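Local coordinates for Ton_1535 (Thermococcus onnurineus, PDB 3ZPJ), which is of unknown function but folds as an all-helical alpha-solenoid with a right-handed coil and a left-handed helical turn, at residues L172-E176 with A207-Y211; D212-I218 with I233-Y238. One frame throughout, in Å; residues are numbered along the deposited sequence.

Contact 1: L172-E176 with A207-Y211; sequences LPSNE and AKTVY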
# COMPACT_ATOMS: atom_id res chain seq x y z
N LEU A 172 -1.68 2.73 0.88
CA LEU A 172 -0.55 2.74 1.80
C LEU A 172 0.77 2.37 1.14
O LEU A 172 0.79 1.71 0.10
CB LEU A 172 -0.81 1.78 2.96
CG LEU A 172 -1.95 2.21 3.87
CD1 LEU A 172 -2.29 1.10 4.86
CD2 LEU A 172 -1.60 3.50 4.61
N PRO A 173 1.88 2.79 1.75
CA PRO A 173 3.17 2.26 1.28
C PRO A 173 3.28 0.77 1.60
O PRO A 173 2.60 0.28 2.53
CB PRO A 173 4.19 3.08 2.07
CG PRO A 173 3.45 3.49 3.32
CD PRO A 173 2.04 3.76 2.84
N SER A 174 4.14 0.07 0.86
CA SER A 174 4.29 -1.39 0.95
C SER A 174 4.41 -1.91 2.38
O SER A 174 3.76 -2.89 2.74
CB SER A 174 5.48 -1.90 0.12
OG SER A 174 5.23 -1.84 -1.29
N ASN A 175 5.24 -1.28 3.22
CA ASN A 175 5.45 -1.85 4.55
C ASN A 175 4.17 -1.79 5.38
O ASN A 175 3.88 -2.69 6.15
CB ASN A 175 6.61 -1.18 5.29
CG ASN A 175 6.37 0.29 5.52
OD1 ASN A 175 5.76 0.97 4.71
ND2 ASN A 175 6.84 0.78 6.65
N GLU A 176 3.40 -0.74 5.18
CA GLU A 176 2.15 -0.61 5.91
C GLU A 176 1.03 -1.38 5.23
O GLU A 176 0.15 -1.90 5.89
CB GLU A 176 1.80 0.87 6.10
CG GLU A 176 2.81 1.60 6.99
CD GLU A 176 2.64 3.12 6.94
OE1 GLU A 176 1.76 3.61 6.19
OE2 GLU A 176 3.40 3.82 7.66
N ALA A 207 3.82 -5.63 -3.82
CA ALA A 207 4.25 -4.89 -2.65
C ALA A 207 5.56 -5.46 -2.08
O ALA A 207 6.40 -4.71 -1.60
CB ALA A 207 3.16 -4.88 -1.57
N LYS A 208 5.71 -6.78 -2.13
CA LYS A 208 6.92 -7.43 -1.61
C LYS A 208 8.13 -7.15 -2.48
O LYS A 208 9.23 -7.00 -1.97
CB LYS A 208 6.72 -8.95 -1.49
CG LYS A 208 6.22 -9.41 -0.14
CD LYS A 208 5.83 -10.88 -0.18
CE LYS A 208 5.05 -11.26 1.08
NZ LYS A 208 4.46 -12.65 0.99
N THR A 209 7.92 -7.08 -3.79
CA THR A 209 9.01 -6.91 -4.74
C THR A 209 9.47 -5.46 -4.75
O THR A 209 10.67 -5.16 -4.69
CB THR A 209 8.57 -7.26 -6.16
OG1 THR A 209 7.95 -8.56 -6.17
CG2 THR A 209 9.78 -7.25 -7.11
N VAL A 210 8.52 -4.54 -4.86
CA VAL A 210 8.82 -3.12 -4.85
C VAL A 210 8.43 -2.57 -3.48
O VAL A 210 7.30 -2.10 -3.27
CB VAL A 210 8.04 -2.40 -5.96
CG1 VAL A 210 8.53 -0.97 -6.09
CG2 VAL A 210 8.23 -3.11 -7.28
N TYR A 211 9.38 -2.65 -2.55
CA TYR A 211 9.12 -2.48 -1.13
C TYR A 211 9.62 -1.14 -0.63
O TYR A 211 8.85 -0.35 -0.09
CB TYR A 211 9.82 -3.59 -0.34
CG TYR A 211 9.39 -3.70 1.10
CD1 TYR A 211 8.26 -4.42 1.45
CD2 TYR A 211 10.13 -3.09 2.12
CE1 TYR A 211 7.87 -4.53 2.77
CE2 TYR A 211 9.73 -3.19 3.46
CZ TYR A 211 8.59 -3.92 3.76
OH TYR A 211 8.15 -4.05 5.05

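Contact 2: D212-I218 with I233-Y238; sequences DVGLPQI and IIKKKY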
# COMPACT_ATOMS: atom_id res chain seq x y z
N ASP A 212 10.91 -0.88 -0.79
CA ASP A 212 11.52 0.35 -0.30
C ASP A 212 10.93 1.57 -0.99
O ASP A 212 10.63 2.57 -0.34
CB ASP A 212 13.04 0.32 -0.48
CG ASP A 212 13.72 -0.80 0.33
OD1 ASP A 212 13.51 -1.99 0.00
OD2 ASP A 212 14.46 -0.49 1.29
N VAL A 213 10.77 1.49 -2.31
CA VAL A 213 10.13 2.58 -3.03
C VAL A 213 8.66 2.29 -3.34
O VAL A 213 8.08 2.91 -4.23
CB VAL A 213 10.84 2.90 -4.36
CG1 VAL A 213 12.30 3.30 -4.13
CG2 VAL A 213 10.74 1.73 -5.30
N GLY A 214 8.05 1.38 -2.59
CA GLY A 214 6.66 1.04 -2.85
C GLY A 214 5.61 2.07 -2.46
O GLY A 214 4.70 1.77 -1.69
N LEU A 215 5.76 3.30 -2.95
CA LEU A 215 4.74 4.31 -2.75
C LEU A 215 3.47 3.87 -3.45
O LEU A 215 3.53 3.26 -4.52
CB LEU A 215 5.19 5.67 -3.28
CG LEU A 215 6.39 6.24 -2.53
CD1 LEU A 215 6.71 7.63 -3.04
CD2 LEU A 215 6.19 6.25 -1.01
N PRO A 216 2.31 4.17 -2.86
CA PRO A 216 1.05 3.67 -3.40
C PRO A 216 0.84 4.04 -4.87
O PRO A 216 0.32 3.22 -5.62
CB PRO A 216 -0.02 4.27 -2.48
CG PRO A 216 0.67 5.36 -1.71
CD PRO A 216 2.13 5.01 -1.66
N GLN A 217 1.29 5.22 -5.29
CA GLN A 217 1.10 5.65 -6.69
C GLN A 217 2.06 4.92 -7.64
O GLN A 217 1.80 4.78 -8.84
CB GLN A 217 1.24 7.17 -6.82
CG GLN A 217 2.63 7.70 -6.49
CD GLN A 217 2.79 8.14 -5.03
OE1 GLN A 217 2.27 7.51 -4.09
NE2 GLN A 217 3.53 9.23 -4.83
N ILE A 218 3.18 4.46 -7.08
CA ILE A 218 4.15 3.66 -7.81
C ILE A 218 3.60 2.24 -7.99
O ILE A 218 3.63 1.70 -9.10
CB ILE A 218 5.55 3.66 -7.09
CG1 ILE A 218 6.29 4.97 -7.37
CG2 ILE A 218 6.41 2.50 -7.54
CD1 ILE A 218 7.29 5.34 -6.29
N ILE A 233 8.67 8.59 -11.41
CA ILE A 233 8.44 9.05 -10.04
C ILE A 233 9.65 8.77 -9.18
O ILE A 233 10.07 9.60 -8.38
CB ILE A 233 7.22 8.37 -9.41
CG1 ILE A 233 5.96 8.71 -10.21
CG2 ILE A 233 7.07 8.80 -7.97
CD1 ILE A 233 4.76 7.82 -9.88
N ILE A 234 10.22 7.59 -9.37
CA ILE A 234 11.41 7.17 -8.63
C ILE A 234 12.61 8.13 -8.83
O ILE A 234 13.29 8.46 -7.86
CB ILE A 234 11.76 5.70 -8.94
CG1 ILE A 234 10.61 4.80 -8.51
CG2 ILE A 234 13.03 5.30 -8.22
CD1 ILE A 234 10.77 3.36 -8.93
N LYS A 235 12.83 8.60 -10.06
CA LYS A 235 13.89 9.58 -10.32
C LYS A 235 13.61 10.91 -9.63
O LYS A 235 14.52 11.59 -9.16
CB LYS A 235 14.04 9.86 -11.81
CG LYS A 235 14.68 8.76 -12.61
CD LYS A 235 14.90 9.24 -14.04
CE LYS A 235 15.38 8.12 -14.95
NZ LYS A 235 14.42 6.98 -15.05
N LYS A 236 12.34 11.30 -9.60
CA LYS A 236 11.96 12.55 -8.97
C LYS A 236 12.12 12.46 -7.45
O LYS A 236 12.70 13.35 -6.83
CB LYS A 236 10.52 12.91 -9.33
CG LYS A 236 9.92 14.04 -8.49
CD LYS A 236 8.39 13.97 -8.47
CE LYS A 236 7.77 14.85 -7.37
NZ LYS A 236 6.29 14.70 -7.30
N LYS A 237 11.64 11.38 -6.86
CA LYS A 237 11.53 11.30 -5.41
C LYS A 237 12.72 10.66 -4.68
O LYS A 237 12.76 10.65 -3.45
CB LYS A 237 10.23 10.57 -5.02
CG LYS A 237 8.97 11.41 -5.23
CD LYS A 237 7.83 10.98 -4.30
CE LYS A 237 6.53 11.70 -4.63
NZ LYS A 237 6.58 13.15 -4.33
N TYR A 238 13.67 10.12 -5.43
CA TYR A 238 14.80 9.42 -4.81
C TYR A 238 16.09 9.66 -5.60
O TYR A 238 16.05 9.89 -6.81
CB TYR A 238 14.54 7.91 -4.75
CG TYR A 238 13.32 7.50 -3.94
CD1 TYR A 238 13.34 7.51 -2.56
CD2 TYR A 238 12.14 7.12 -4.58
CE1 TYR A 238 12.22 7.14 -1.82
CE2 TYR A 238 11.01 6.75 -3.85
CZ TYR A 238 11.06 6.77 -2.47
OH TYR A 238 9.96 6.40 -1.73

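Contact 1: L172-E176 with A207-Y211
Ser174, in the first turn of helix 174-190, turns its hydroxyl onto the C-terminal end of helix 194-209. With OG beside its own backbone N (chi1 -72°), the hydroxyl lies between two backbone carbonyls: Ser174 OG is 2.9 Å from Val210 O and 3.1 Å from Ala207 O. Its one proton can serve either acceptor, so the two hydrogen bonds are alternatives. A small polar residue suits this place, because the backbones come close, with 5.0 Å between Ser174 CA and Ala207 CA, and the methyl of Ala207 takes little room beside the hydroxyl. Tyr211, just past the helix, covers the outer side. Its CG stands anti to the backbone N (chi1 -168°), and the ring reaches back obliquely along the start of helix 174-190. Tyr211 CD1 lies 4.0 Å from Ser174 CB, and Tyr211 OH rests 3.3 Å from Asn175 CB. Asn175 offers this aliphatic carbon while its amide leads away from the ring, as fits an exposed position. The contact thus joins the start of helix 174-190 to the end of helix 194-209: a buried hydroxyl serves a last-turn carbonyl or one just past the helix, beside an exposed tyrosine ring.

Contact 2: D212-I218 with I233-Y238
An inverse gamma turn centred on Gly214 kinks the chain just before helix 216-223, and the residues flanking it, Val213 and Leu215, both meet Tyr238, the first residue beyond helix 227-237. With no side chain, glycine probably suits so tight a turn. Val213 lays CG1 over one face of the tyrosine ring in a CH-pi contact, 4.0 Å from the ring centroid and 21° off the normal, displaced toward the CD2-CE2 rim. Leu215 meets the far end of the same side chain from the opposite direction, its CG 3.7 Å from Tyr238 OH. The ring gets there because chi1 of -60° sets CG beside the backbone N, sending the phenol across. Cutting Tyr238 back to an alanine is likely to leave the Val213 methyl without an aromatic face and to open a gap beside Leu215. Deeper in, the packing is wholly aliphatic. Ile218 and Ile233 run alongside each other, heading opposite ways, with Ile218 CD1 3.9 Å from Ile233 CG2, and that same CD1 meets Ile234 CG1 at 4.0 Å. Ile234 also extends its CD1 to 4.0 Å from Val213 CG2, the two side chains nearly perpendicular. Branched residues suit this interface, since Val213 spends one methyl on the ring and the other on Ile234, and Ile218 CD1 lies between two isoleucines. Nearer solvent, exposed Lys237 and Gln217 lend carbon portions: Lys237 CD lies 3.8 Å from Leu215 CD1, Gln217 CG is 4.0 Å from Ile233 CD1, and Gln217 NE2 rests 3.9 Å from Lys237 CE. Helix 240-256 packs on Ile234 through Val250 and on Val213 through Glu249. With no hydrogen bond or salt bridge between its segments, this helical hairpin is held by buried hydrocarbon and one CH-pi contact.

Contacts 1 and 2 follow each other along the chain but share no helix: contact 1 joins helices 174-190 and 194-209, contact 2 helices 216-223 and 227-237. They also touch: Ser174 N lies 3.1 Å from Gly214 O, a probable hydrogen bond, and Pro173 and Leu172 pack near Pro216. Arg219 ties them further, bonding Leu172 O and, weakly, Gly214 O. Contact 1 is small, mostly buried and near the centre of the chain; it joins helix ends through backbone carbonyls and a hydroxyl. Contact 2, farther out and only partly buried, covers nearly twice the area and relies on apolar side chains within a short hairpin.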